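Local coordinates for protein monoglyceride lipase (Saccharomyces cerevisiae, PDB 4ZWN) that hydrolyses monoacylglycerols, preferably monounsaturated ones, to glycerol and free fatty acids, and also takes part in breaking down fatty acid ethyl esters, at residues Y27-T32 / L80-S85; G47-P52 / I76-M81; R63-H68 / L138-H143; I210-A215 / L307-V312. The protein carries 2 engineered substitutions. One frame throughout, in Å; residues are numbered along the deposited sequence.

In the fold
The four contacts illustrate how an alpha/beta hydrolase is built on and around its central sheet. Contact 3 pairs strands 62-67 and 138-143 in mid-sheet, about 7 Å from the chain centre, and leads into the GXSXG motif. Helix 78-86 serves contacts 1 and 2, whose centres lie about 8 Å apart: it packs on strand 44-51 and is held by the N-terminal loop. Along the chain, the segments of contact 3 alternate with those of contacts 1 and 2. Contact 4 comes last, about 21 Å from contact 3 between centres, with a side chain near His302 of the probable charge relay. Arg79 links contact 2 to it by a hydrogen bond to Glu308 O and a salt bridge to Asp310.

Contact 1. Residues Y27-T32 / L80-S85; sequences YKVQTT and LMDHLS
Asp82 of helix 78-86 is gripped by Tyr27, Gln30 and Thr31 of the N-terminal loop, two donors to each oxygen of its buried carboxylate. OD1 takes the backbone N of Thr31 at 2.9 Å through its syn lone pair, and Thr31 OG1 at 2.6 Å from nearly along the C-O axis. OD2 takes the backbone N of Gln30 at 2.7 Å in a straight bond (168° at the hydrogen) from the syn side, somewhat out of the carboxylate plane. It also receives Tyr27 OH, although the refined length of that bond is too short to be trusted. Thr31 OG1 lies between its own backbone N and carbonyl carbon (chi1 64°), which lets hydroxyl and amide of one residue converge on a single oxygen; the same hydroxyl also bonds to Trp51 NE1. So many donors would probably keep the carboxylate ionised.

Methyl groups and rings surround this polar centre. Val29 CG1 lies 3.4 Å from Asp82 OD1, and Thr31 CG2 approaches Ser85 OG to 3.9 Å, that hydroxyl being bonded to Pro52 O. The rings of Tyr27 and His83 meet obliquely, centroids 5.5 Å apart, while His83 ND1 bonds to Arg79 O within the helix.

One helix carboxylate thus gathers two consecutive backbone amides of an irregular loop, fastening the segment ahead of the first strand to helix 78-86 of the alpha/beta hydrolase fold.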
loop_
_atom_site.group_PDB
_atom_site.type_symbol
_atom_site.label_atom_id
_atom_site.label_comp_id
_atom_site.label_asym_id
_atom_site.label_seq_id
_atom_site.Cartn_x
_atom_site.Cartn_y
_atom_site.Cartn_z
ATOM N N TYR A 27 11.055 -13.412 8.497
ATOM C CA TYR A 27 11.551 -13.580 7.136
ATOM C C TYR A 27 13.044 -13.283 7.030
ATOM O O TYR A 27 13.543 -12.309 7.598
ATOM C CB TYR A 27 10.770 -12.690 6.166
ATOM C CG TYR A 27 11.288 -12.749 4.746
ATOM C CD1 TYR A 27 11.071 -13.867 3.951
ATOM C CD2 TYR A 27 11.995 -11.686 4.202
ATOM C CE1 TYR A 27 11.546 -13.926 2.655
ATOM C CE2 TYR A 27 12.472 -11.735 2.908
ATOM C CZ TYR A 27 12.247 -12.856 2.140
ATOM O OH TYR A 27 12.724 -12.903 0.850
ATOM N N LYS A 28 13.747 -14.141 6.299
ATOM C CA LYS A 28 15.169 -13.970 6.037
ATOM C C LYS A 28 15.374 -13.332 4.669
ATOM O O LYS A 28 15.088 -13.952 3.646
ATOM C CB LYS A 28 15.895 -15.318 6.101
ATOM C CG LYS A 28 15.713 -16.087 7.406
ATOM C CD LYS A 28 16.522 -15.465 8.532
ATOM C CE LYS A 28 16.840 -16.484 9.616
ATOM N NZ LYS A 28 17.731 -15.912 10.665
ATOM N N VAL A 29 15.858 -12.095 4.649
ATOM C CA VAL A 29 16.107 -11.401 3.390
ATOM C C VAL A 29 17.241 -12.093 2.639
ATOM O O VAL A 29 18.269 -12.428 3.224
ATOM C CB VAL A 29 16.449 -9.915 3.618
ATOM C CG1 VAL A 29 16.675 -9.206 2.290
ATOM C CG2 VAL A 29 15.342 -9.235 4.404
ATOM N N GLN A 30 17.041 -12.315 1.343
ATOM C CA GLN A 30 17.996 -13.068 0.539
ATOM C C GLN A 30 18.953 -12.164 -0.232
ATOM O O GLN A 30 20.042 -12.591 -0.616
ATOM C CB GLN A 30 17.253 -13.987 -0.429
ATOM C CG GLN A 30 16.238 -14.879 0.254
ATOM C CD GLN A 30 15.434 -15.697 -0.729
ATOM O OE1 GLN A 30 15.938 -16.094 -1.780
ATOM N NE2 GLN A 30 14.173 -15.950 -0.395
ATOM N N THR A 31 18.546 -10.919 -0.460
ATOM C CA THR A 31 19.405 -9.962 -1.147
ATOM C C THR A 31 19.954 -8.929 -0.171
ATOM O O THR A 31 19.719 -9.010 1.035
ATOM C CB THR A 31 18.661 -9.239 -2.287
ATOM O OG1 THR A 31 17.586 -8.461 -1.748
ATOM C CG2 THR A 31 18.111 -10.241 -3.283
ATOM N N THR A 32 20.688 -7.957 -0.702
ATOM C CA THR A 32 21.304 -6.923 0.117
ATOM C C THR A 32 20.319 -5.803 0.437
ATOM O O THR A 32 19.837 -5.110 -0.460
ATOM C CB THR A 32 22.540 -6.325 -0.579
ATOM O OG1 THR A 32 23.466 -7.373 -0.894
ATOM C CG2 THR A 32 23.218 -5.303 0.323
ATOM N N LEU A 80 8.426 -8.278 0.274
ATOM C CA LEU A 80 7.989 -8.043 -1.099
ATOM C C LEU A 80 9.132 -7.554 -1.984
ATOM O O LEU A 80 9.339 -8.063 -3.085
ATOM C CB LEU A 80 6.845 -7.032 -1.125
ATOM C CG LEU A 80 6.339 -6.633 -2.509
ATOM C CD1 LEU A 80 5.852 -7.858 -3.278
ATOM C CD2 LEU A 80 5.238 -5.591 -2.382
ATOM N N MET A 81 9.867 -6.560 -1.496
ATOM C CA MET A 81 10.975 -5.977 -2.245
ATOM C C MET A 81 12.094 -6.986 -2.492
ATOM O O MET A 81 12.750 -6.954 -3.535
ATOM C CB MET A 81 11.523 -4.753 -1.509
ATOM C CG MET A 81 10.531 -3.609 -1.417
ATOM S SD MET A 81 11.191 -2.083 -0.721
ATOM C CE MET A 81 11.367 -2.541 1.002
ATOM N N ASP A 82 12.307 -7.881 -1.532
ATOM C CA ASP A 82 13.326 -8.916 -1.666
ATOM C C ASP A 82 12.992 -9.864 -2.817
ATOM O O ASP A 82 13.844 -10.161 -3.652
ATOM C CB ASP A 82 13.474 -9.698 -0.359
ATOM C CG ASP A 82 14.736 -10.548 -0.324
ATOM O OD1 ASP A 82 15.779 -10.089 -0.840
ATOM O OD2 ASP A 82 14.687 -11.673 0.220
ATOM N N HIS A 83 11.746 -10.331 -2.862
ATOM C CA HIS A 83 11.307 -11.237 -3.921
ATOM C C HIS A 83 11.268 -10.542 -5.280
ATOM O O HIS A 83 11.595 -11.146 -6.299
ATOM C CB HIS A 83 9.931 -11.827 -3.600
ATOM C CG HIS A 83 9.963 -12.931 -2.589
ATOM N ND1 HIS A 83 10.240 -12.714 -1.256
ATOM C CD2 HIS A 83 9.750 -14.263 -2.716
ATOM C CE1 HIS A 83 10.196 -13.863 -0.606
ATOM N NE2 HIS A 83 9.901 -14.818 -1.468
ATOM N N LEU A 84 10.865 -9.275 -5.296
ATOM C CA LEU A 84 10.861 -8.505 -6.536
ATOM C C LEU A 84 12.280 -8.330 -7.070
ATOM O O LEU A 84 12.511 -8.402 -8.277
ATOM C CB LEU A 84 10.205 -7.139 -6.330
ATOM C CG LEU A 84 8.679 -7.109 -6.224
ATOM C CD1 LEU A 84 8.195 -5.712 -5.873
ATOM C CD2 LEU A 84 8.041 -7.585 -7.520
ATOM N N SER A 85 13.224 -8.102 -6.162
ATOM C CA SER A 85 14.624 -7.921 -6.529
ATOM C C SER A 85 15.184 -9.179 -7.183
ATOM O O SER A 85 15.955 -9.102 -8.140
ATOM C CB SER A 85 15.455 -7.550 -5.298
ATOM O OG SER A 85 16.817 -7.358 -5.636
#

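Contact 2. Residues G47-P52 / I76-M81; sequences GYMFWP and IQFRLM
Trp51 spreads its indole over Met81, whose CB presses on one face about 3.3 Å above the ring plane, near the rim, and only 3.4 Å from Trp51 CE3. The Met81 chain then turns at its last torsion (chi3 -72°), bringing CE to 3.7 Å from Trp51 CZ3; the methyl lies against the CE3-CZ3 rim, on the side where CB sits, while SD makes an oblique Met-aromatic contact. That rim is also the bump that meets Phe78: the Trp51 edge points at the Phe78 face in an offset edge-to-face pair, with planes at 69° and Trp51 CZ3 3.7 Å from Phe78 CD1. Met49, extended from CG to its methyl, meets Phe78 at a different place, around CE1 and CZ; its SD lies at the ring edge, 3.6 Å from Phe78 CE1, a second Met-aromatic contact.

The cluster wedges the start of helix 78-86 against strand 44-51. Met81 continues the packing onto Ser91 and Thr93 of strand 89-94 and Leu66 of strand 62-67.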
loop_
_atom_site.group_PDB
_atom_site.type_symbol
_atom_site.label_atom_id
_atom_site.label_comp_id
_atom_site.label_asym_id
_atom_site.label_seq_id
_atom_site.Cartn_x
_atom_site.Cartn_y
_atom_site.Cartn_z
ATOM N N GLY A 47 12.044 9.293 5.027
ATOM C CA GLY A 47 12.910 8.135 4.916
ATOM C C GLY A 47 12.447 7.269 3.758
ATOM O O GLY A 47 11.254 6.994 3.625
ATOM N N TYR A 48 13.378 6.846 2.909
ATOM C CA TYR A 48 13.011 6.042 1.750
ATOM C C TYR A 48 14.073 5.007 1.406
ATOM O O TYR A 48 15.200 5.065 1.897
ATOM C CB TYR A 48 12.746 6.936 0.535
ATOM C CG TYR A 48 13.982 7.614 -0.011
ATOM C CD1 TYR A 48 14.696 7.058 -1.063
ATOM C CD2 TYR A 48 14.434 8.811 0.527
ATOM C CE1 TYR A 48 15.825 7.674 -1.563
ATOM C CE2 TYR A 48 15.561 9.434 0.033
ATOM C CZ TYR A 48 16.252 8.863 -1.012
ATOM O OH TYR A 48 17.377 9.484 -1.506
ATOM N N MET A 49 13.695 4.064 0.551
ATOM C CA MET A 49 14.586 2.996 0.125
ATOM C C MET A 49 14.496 2.764 -1.372
ATOM O O MET A 49 13.410 2.786 -1.952
ATOM C CB MET A 49 14.261 1.694 0.852
ATOM C CG MET A 49 14.829 1.591 2.242
ATOM S SD MET A 49 14.586 -0.065 2.895
ATOM C CE MET A 49 15.392 0.089 4.487
ATOM N N PHE A 50 15.647 2.543 -1.993
ATOM C CA PHE A 50 15.678 2.090 -3.371
ATOM C C PHE A 50 16.256 0.685 -3.420
ATOM O O PHE A 50 17.442 0.485 -3.166
ATOM C CB PHE A 50 16.496 3.030 -4.251
ATOM C CG PHE A 50 16.797 2.463 -5.604
ATOM C CD1 PHE A 50 15.787 2.298 -6.538
ATOM C CD2 PHE A 50 18.083 2.074 -5.936
ATOM C CE1 PHE A 50 16.059 1.764 -7.783
ATOM C CE2 PHE A 50 18.362 1.542 -7.178
ATOM C CZ PHE A 50 17.348 1.385 -8.104
ATOM N N TRP A 51 15.408 -0.287 -3.739
ATOM C CA TRP A 51 15.824 -1.682 -3.758
ATOM C C TRP A 51 16.145 -2.131 -5.179
ATOM O O TRP A 51 15.241 -2.305 -5.994
ATOM C CB TRP A 51 14.736 -2.571 -3.156
ATOM C CG TRP A 51 15.261 -3.844 -2.581
ATOM C CD1 TRP A 51 15.973 -4.808 -3.237
ATOM C CD2 TRP A 51 15.109 -4.301 -1.234
ATOM N NE1 TRP A 51 16.277 -5.836 -2.377
ATOM C CE2 TRP A 51 15.757 -5.550 -1.141
ATOM C CE3 TRP A 51 14.489 -3.777 -0.096
ATOM C CZ2 TRP A 51 15.803 -6.282 0.045
ATOM C CZ3 TRP A 51 14.534 -4.505 1.081
ATOM C CH2 TRP A 51 15.186 -5.744 1.142
ATOM N N PRO A 52 17.439 -2.323 -5.476
ATOM C CA PRO A 52 17.894 -2.661 -6.830
ATOM C C PRO A 52 17.693 -4.133 -7.180
ATOM O O PRO A 52 17.590 -4.973 -6.286
ATOM C CB PRO A 52 19.383 -2.316 -6.785
ATOM C CG PRO A 52 19.769 -2.572 -5.366
ATOM C CD PRO A 52 18.561 -2.227 -4.524
ATOM N N ILE A 76 8.280 -3.603 6.723
ATOM C CA ILE A 76 7.108 -4.420 6.425
ATOM C C ILE A 76 7.119 -4.864 4.961
ATOM O O ILE A 76 6.678 -5.964 4.630
ATOM C CB ILE A 76 5.798 -3.663 6.736
ATOM C CG1 ILE A 76 5.804 -3.170 8.185
ATOM C CG2 ILE A 76 4.583 -4.550 6.491
ATOM C CD1 ILE A 76 5.904 -4.281 9.214
ATOM N N GLN A 77 7.650 -4.017 4.086
ATOM C CA GLN A 77 7.687 -4.345 2.667
ATOM C C GLN A 77 8.996 -5.013 2.245
ATOM O O GLN A 77 9.235 -5.206 1.053
ATOM C CB GLN A 77 7.444 -3.090 1.827
ATOM C CG GLN A 77 6.011 -2.957 1.340
ATOM C CD GLN A 77 5.008 -2.965 2.476
ATOM O OE1 GLN A 77 4.335 -3.967 2.725
ATOM N NE2 GLN A 77 4.898 -1.840 3.172
ATOM N N PHE A 78 9.831 -5.377 3.218
ATOM C CA PHE A 78 11.084 -6.075 2.926
ATOM C C PHE A 78 10.843 -7.372 2.164
ATOM O O PHE A 78 11.507 -7.647 1.166
ATOM C CB PHE A 78 11.856 -6.388 4.211
ATOM C CG PHE A 78 12.670 -5.238 4.734
ATOM C CD1 PHE A 78 12.602 -3.989 4.135
ATOM C CD2 PHE A 78 13.515 -5.410 5.818
ATOM C CE1 PHE A 78 13.354 -2.929 4.618
ATOM C CE2 PHE A 78 14.269 -4.358 6.301
ATOM C CZ PHE A 78 14.187 -3.116 5.700
ATOM N N ARG A 79 9.894 -8.163 2.653
ATOM C CA ARG A 79 9.568 -9.456 2.066
ATOM C C ARG A 79 9.202 -9.310 0.590
ATOM O O ARG A 79 9.630 -10.103 -0.249
ATOM C CB ARG A 79 8.423 -10.103 2.849
ATOM C CG ARG A 79 8.240 -11.599 2.654
ATOM C CD ARG A 79 7.070 -12.079 3.513
ATOM N NE ARG A 79 6.856 -13.522 3.451
ATOM C CZ ARG A 79 5.880 -14.157 4.096
ATOM N NH1 ARG A 79 5.027 -13.474 4.850
ATOM N NH2 ARG A 79 5.752 -15.473 3.988
ATOM N N LEU A 80 8.426 -8.278 0.274
ATOM C CA LEU A 80 7.989 -8.043 -1.099
ATOM C C LEU A 80 9.132 -7.554 -1.984
ATOM O O LEU A 80 9.339 -8.063 -3.085
ATOM C CB LEU A 80 6.845 -7.032 -1.125
ATOM C CG LEU A 80 6.339 -6.633 -2.509
ATOM C CD1 LEU A 80 5.852 -7.858 -3.278
ATOM C CD2 LEU A 80 5.238 -5.591 -2.382
ATOM N N MET A 81 9.867 -6.560 -1.496
ATOM C CA MET A 81 10.975 -5.977 -2.245
ATOM C C MET A 81 12.094 -6.986 -2.492
ATOM O O MET A 81 12.750 -6.954 -3.535
ATOM C CB MET A 81 11.523 -4.753 -1.509
ATOM C CG MET A 81 10.531 -3.609 -1.417
ATOM S SD MET A 81 11.191 -2.083 -0.721
ATOM C CE MET A 81 11.367 -2.541 1.002
#

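Contact 3. Residues R63-H68 / L138-H143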
loop_
_atom_site.group_PDB
_atom_site.type_symbol
_atom_site.label_atom_id
_atom_site.label_comp_id
_atom_site.label_asym_id
_atom_site.label_seq_id
_atom_site.Cartn_x
_atom_site.Cartn_y
_atom_site.Cartn_z
ATOM N N ARG A 63 10.174 -0.994 -12.452
ATOM C CA ARG A 63 10.249 -0.575 -11.055
ATOM C C ARG A 63 8.853 -0.473 -10.445
ATOM O O ARG A 63 7.919 0.002 -11.094
ATOM C CB ARG A 63 10.978 0.765 -10.930
ATOM C CG ARG A 63 11.181 1.224 -9.490
ATOM C CD ARG A 63 11.878 2.570 -9.417
ATOM N NE ARG A 63 13.201 2.535 -10.034
ATOM C CZ ARG A 63 14.100 3.508 -9.926
ATOM N NH1 ARG A 63 13.820 4.593 -9.216
ATOM N NH2 ARG A 63 15.281 3.395 -10.522
ATOM N N VAL A 64 8.713 -0.920 -9.199
ATOM C CA VAL A 64 7.431 -0.828 -8.508
ATOM C C VAL A 64 7.495 0.136 -7.323
ATOM O O VAL A 64 8.322 -0.019 -6.425
ATOM C CB VAL A 64 6.953 -2.205 -7.998
ATOM C CG1 VAL A 64 5.500 -2.124 -7.570
ATOM C CG2 VAL A 64 7.122 -3.268 -9.074
ATOM N N LEU A 65 6.614 1.131 -7.338
ATOM C CA LEU A 65 6.480 2.082 -6.240
ATOM C C LEU A 65 5.526 1.521 -5.183
ATOM O O LEU A 65 4.355 1.269 -5.465
ATOM C CB LEU A 65 5.968 3.429 -6.761
ATOM C CG LEU A 65 6.378 4.731 -6.061
ATOM C CD1 LEU A 65 5.663 5.912 -6.698
ATOM C CD2 LEU A 65 6.116 4.697 -4.565
ATOM N N LEU A 66 6.020 1.340 -3.964
ATOM C CA LEU A 66 5.201 0.747 -2.913
ATOM C C LEU A 66 4.632 1.797 -1.958
ATOM O O LEU A 66 5.374 2.551 -1.329
ATOM C CB LEU A 66 6.011 -0.287 -2.130
ATOM C CG LEU A 66 6.742 -1.355 -2.951
ATOM C CD1 LEU A 66 7.300 -2.433 -2.045
ATOM C CD2 LEU A 66 5.833 -1.969 -3.997
ATOM N N ILE A 67 3.308 1.838 -1.863
ATOM C CA ILE A 67 2.625 2.717 -0.923
ATOM C C ILE A 67 2.134 1.908 0.272
ATOM O O ILE A 67 1.162 1.158 0.162
ATOM C CB ILE A 67 1.433 3.440 -1.575
ATOM C CG1 ILE A 67 1.845 4.054 -2.912
ATOM C CG2 ILE A 67 0.877 4.505 -0.636
ATOM C CD1 ILE A 67 0.707 4.708 -3.658
ATOM N N HIS A 68 2.807 2.057 1.411
ATOM C CA HIS A 68 2.491 1.255 2.590
ATOM C C HIS A 68 1.149 1.643 3.201
ATOM O O HIS A 68 0.577 2.684 2.871
ATOM C CB HIS A 68 3.602 1.369 3.644
ATOM C CG HIS A 68 3.698 2.717 4.297
ATOM N ND1 HIS A 68 2.829 3.130 5.283
ATOM C CD2 HIS A 68 4.576 3.731 4.120
ATOM C CE1 HIS A 68 3.159 4.348 5.677
ATOM N NE2 HIS A 68 4.218 4.737 4.986
ATOM N N LEU A 138 7.188 2.163 -14.770
ATOM C CA LEU A 138 6.955 2.394 -13.350
ATOM C C LEU A 138 5.559 1.942 -12.950
ATOM O O LEU A 138 4.561 2.466 -13.447
ATOM C CB LEU A 138 7.139 3.872 -13.006
ATOM C CG LEU A 138 6.924 4.243 -11.538
ATOM C CD1 LEU A 138 7.949 3.550 -10.650
ATOM C CD2 LEU A 138 6.976 5.750 -11.350
ATOM N N PHE A 139 5.494 0.964 -12.051
ATOM C CA PHE A 139 4.222 0.451 -11.559
ATOM C C PHE A 139 3.944 0.969 -10.153
ATOM O O PHE A 139 4.868 1.336 -9.426
ATOM C CB PHE A 139 4.215 -1.081 -11.572
ATOM C CG PHE A 139 4.289 -1.677 -12.952
ATOM C CD1 PHE A 139 5.515 -1.934 -13.547
ATOM C CD2 PHE A 139 3.135 -1.985 -13.649
ATOM C CE1 PHE A 139 5.586 -2.481 -14.815
ATOM C CE2 PHE A 139 3.199 -2.532 -14.918
ATOM C CZ PHE A 139 4.427 -2.781 -15.501
ATOM N N MET A 140 2.669 0.999 -9.775
ATOM C CA MET A 140 2.274 1.498 -8.464
ATOM C C MET A 140 1.540 0.426 -7.659
ATOM O O MET A 140 0.579 -0.178 -8.133
ATOM C CB MET A 140 1.403 2.751 -8.610
ATOM C CG MET A 140 0.945 3.354 -7.287
ATOM S SD MET A 140 0.089 4.932 -7.486
ATOM C CE MET A 140 1.420 5.969 -8.083
ATOM N N TRP A 141 2.010 0.202 -6.436
ATOM C CA TRP A 141 1.469 -0.822 -5.549
ATOM C C TRP A 141 1.092 -0.198 -4.213
ATOM O O TRP A 141 1.783 0.690 -3.722
ATOM C CB TRP A 141 2.495 -1.940 -5.349
ATOM C CG TRP A 141 2.119 -3.014 -4.362
ATOM C CD1 TRP A 141 1.576 -4.233 -4.651
ATOM C CD2 TRP A 141 2.293 -2.982 -2.938
ATOM N NE1 TRP A 141 1.391 -4.955 -3.497
ATOM C CE2 TRP A 141 1.822 -4.211 -2.431
ATOM C CE3 TRP A 141 2.795 -2.031 -2.041
ATOM C CZ2 TRP A 141 1.837 -4.515 -1.069
ATOM C CZ3 TRP A 141 2.809 -2.335 -0.687
ATOM C CH2 TRP A 141 2.334 -3.567 -0.215
ATOM N N GLY A 142 -0.004 -0.660 -3.626
ATOM C CA GLY A 142 -0.438 -0.145 -2.343
ATOM C C GLY A 142 -1.187 -1.181 -1.532
ATOM O O GLY A 142 -1.947 -1.976 -2.083
ATOM N N HIS A 143 -0.969 -1.179 -0.219
ATOM C CA HIS A 143 -1.685 -2.088 0.665
ATOM C C HIS A 143 -2.622 -1.337 1.605
ATOM O O HIS A 143 -2.244 -0.325 2.192
ATOM C CB HIS A 143 -0.713 -2.934 1.484
ATOM C CG HIS A 143 -1.384 -3.743 2.549
ATOM N ND1 HIS A 143 -2.223 -4.798 2.262
ATOM C CD2 HIS A 143 -1.363 -3.634 3.899
ATOM C CE1 HIS A 143 -2.680 -5.314 3.389
ATOM N NE2 HIS A 143 -2.174 -4.623 4.398
#
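Leu66 lies obliquely against Trp141, its CD2 3.6 Å from Trp141 CB and equally near the six-membered ring at CE3. The indole is placed there by a trans first torsion (chi1 175°), which lays it beside its neighbour on the same face of the sheet, where Val64 CG1 also reaches Trp141 CB at 3.7 Å. On the other face Ile67 crosses Met140 at a slant, CD1 to CG 3.9 Å, and Leu138 CD1 sits 4.1 Å from Arg63 CB.

Between the two faces runs the parallel pairing, its backbone bonds alternating from strand to strand: Phe139 N to Arg63 O at 2.8 Å, Leu65 N to Phe139 O, Trp141 N to Leu65 O, Ile67 N to Trp141 O at 2.7 Å, and finally the longer His143 N to Ile67 O at 3.2 Å. Gly142 CA makes a CA-H...O contact with Ile67 O at 3.2 Å. This regular pairing carries the chain to the GXSXG motif, where His143, bonded through ND1 to Ser169 and its ring meeting that of His302, immediately precedes Ser144, the probable nucleophile.

In this buried sheet, polar pairing is thus left to the backbone while the touching side-chain groups are apolar; the Arg63 guanidinium turns away to Glu90 and Glu130.

Contact 4. Residues I210-A215 / L307-V312; sequences ITSDKA and LETDKV
The ST turn begun by Thr211 meets the residues leading into helix 310-326, close to the active site: Thr211 touches Leu307 and Glu308, Ser212 and Asp213 touch the N-cap residue Thr309, and the Ile210 side chain is about 5 Å from that of His302, probably part of the charge relay. Thr211 OG1 gives its proton to Leu307 O at 2.6 Å, from well above the carbonyl plane, and accepts Asp213 N at 3.1 Å to close the turn. A bend at chi2 (-69°) brings the Glu308 carboxylate back beside Ser212. OE1 takes Ser212 OG on its syn lone pair at 2.7 Å and Thr309 N from the anti side; OE2 takes Ser212 N at 3.1 Å from above the carboxylate plane, and a weak bond from Arg301 N. Carbon contacts flank them: Asp213 CB to Thr309 CG2 at 3.6 Å, Ile210 CG2 to Leu307 CD1 at 3.8 Å.

The contact ties the C-terminal helix to the region between strands 165-169 and 264-269, consistent with the cap of alpha/beta hydrolases.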
loop_
_atom_site.group_PDB
_atom_site.type_symbol
_atom_site.label_atom_id
_atom_site.label_comp_id
_atom_site.label_asym_id
_atom_site.label_seq_id
_atom_site.Cartn_x
_atom_site.Cartn_y
_atom_site.Cartn_z
ATOM N N ILE A 210 -4.956 -9.254 10.962
ATOM C CA ILE A 210 -3.882 -8.867 10.057
ATOM C C ILE A 210 -3.285 -10.076 9.344
ATOM O O ILE A 210 -3.113 -10.063 8.124
ATOM C CB ILE A 210 -2.774 -8.102 10.810
ATOM C CG1 ILE A 210 -3.274 -6.704 11.189
ATOM C CG2 ILE A 210 -1.519 -7.994 9.964
ATOM C CD1 ILE A 210 -2.301 -5.903 12.014
ATOM N N THR A 211 -2.986 -11.128 10.101
ATOM C CA THR A 211 -2.384 -12.327 9.523
ATOM C C THR A 211 -2.788 -13.608 10.249
ATOM O O THR A 211 -3.183 -13.578 11.416
ATOM C CB THR A 211 -0.851 -12.238 9.524
ATOM O OG1 THR A 211 -0.305 -13.428 8.943
ATOM C CG2 THR A 211 -0.330 -12.091 10.943
ATOM N N SER A 212 -2.675 -14.731 9.547
ATOM C CA SER A 212 -2.968 -16.034 10.128
ATOM C C SER A 212 -1.709 -16.688 10.696
ATOM O O SER A 212 -1.797 -17.635 11.478
ATOM C CB SER A 212 -3.607 -16.955 9.087
ATOM O OG SER A 212 -2.689 -17.269 8.054
ATOM N N ASP A 213 -0.543 -16.182 10.300
ATOM C CA ASP A 213 0.729 -16.728 10.771
ATOM C C ASP A 213 1.131 -16.123 12.111
ATOM O O ASP A 213 1.308 -14.910 12.229
ATOM C CB ASP A 213 1.836 -16.494 9.740
ATOM C CG ASP A 213 3.095 -17.287 10.047
ATOM O OD1 ASP A 213 2.999 -18.310 10.755
ATOM O OD2 ASP A 213 4.182 -16.894 9.577
ATOM N N LYS A 214 1.287 -16.977 13.119
ATOM C CA LYS A 214 1.581 -16.518 14.472
ATOM C C LYS A 214 3.028 -16.065 14.613
ATOM O O LYS A 214 3.371 -15.339 15.544
ATOM C CB LYS A 214 1.277 -17.622 15.485
ATOM C CG LYS A 214 -0.066 -18.293 15.260
ATOM C CD LYS A 214 -0.516 -19.064 16.487
ATOM C CE LYS A 214 -1.788 -18.463 17.064
ATOM N NZ LYS A 214 -2.201 -19.133 18.329
ATOM N N ALA A 215 3.874 -16.495 13.683
ATOM C CA ALA A 215 5.265 -16.068 13.671
ATOM C C ALA A 215 5.357 -14.567 13.405
ATOM O O ALA A 215 6.034 -13.843 14.134
ATOM C CB ALA A 215 6.052 -16.848 12.631
ATOM N N LEU A 307 2.888 -10.102 5.815
ATOM C CA LEU A 307 2.874 -10.754 7.120
ATOM C C LEU A 307 2.176 -12.115 7.141
ATOM O O LEU A 307 2.058 -12.736 8.194
ATOM C CB LEU A 307 2.224 -9.820 8.145
ATOM C CG LEU A 307 2.931 -8.466 8.286
ATOM C CD1 LEU A 307 2.161 -7.526 9.201
ATOM C CD2 LEU A 307 4.367 -8.653 8.777
ATOM N N GLU A 308 1.728 -12.588 5.985
ATOM C CA GLU A 308 1.035 -13.873 5.927
ATOM C C GLU A 308 1.996 -15.055 5.832
ATOM O O GLU A 308 3.215 -14.882 5.815
ATOM C CB GLU A 308 0.058 -13.905 4.750
ATOM C CG GLU A 308 -1.367 -13.515 5.117
ATOM C CD GLU A 308 -2.051 -14.546 6.005
ATOM O OE1 GLU A 308 -1.508 -15.659 6.169
ATOM O OE2 GLU A 308 -3.140 -14.244 6.537
ATOM N N THR A 309 1.434 -16.258 5.772
ATOM C CA THR A 309 2.226 -17.481 5.707
ATOM C C THR A 309 2.988 -17.577 4.396
ATOM O O THR A 309 2.644 -16.911 3.417
ATOM C CB THR A 309 1.347 -18.740 5.858
ATOM O OG1 THR A 309 0.470 -18.855 4.727
ATOM C CG2 THR A 309 0.526 -18.676 7.131
ATOM N N ASP A 310 4.023 -18.411 4.384
ATOM C CA ASP A 310 4.814 -18.644 3.181
ATOM C C ASP A 310 3.939 -19.162 2.052
ATOM O O ASP A 310 4.129 -18.797 0.895
ATOM C CB ASP A 310 5.948 -19.633 3.460
ATOM C CG ASP A 310 7.088 -19.008 4.232
ATOM O OD1 ASP A 310 6.937 -17.858 4.692
ATOM O OD2 ASP A 310 8.137 -19.669 4.380
ATOM N N LYS A 311 2.979 -20.015 2.396
ATOM C CA LYS A 311 2.071 -20.575 1.403
ATOM C C LYS A 311 1.260 -19.469 0.740
ATOM O O LYS A 311 1.174 -19.398 -0.488
ATOM C CB LYS A 311 1.141 -21.604 2.044
ATOM C CG LYS A 311 0.169 -22.243 1.070
ATOM C CD LYS A 311 -0.854 -23.095 1.800
ATOM C CE LYS A 311 -1.847 -23.719 0.833
ATOM N NZ LYS A 311 -2.856 -24.551 1.545
ATOM N N VAL A 312 0.678 -18.600 1.563
ATOM C CA VAL A 312 -0.118 -17.488 1.062
ATOM C C VAL A 312 0.728 -16.506 0.254
ATOM O O VAL A 312 0.354 -16.129 -0.857
ATOM C CB VAL A 312 -0.810 -16.732 2.208
ATOM C CG1 VAL A 312 -1.410 -15.427 1.701
ATOM C CG2 VAL A 312 -1.876 -17.603 2.848
HETATM O O HOH W 1 6.069 -18.385 7.154
#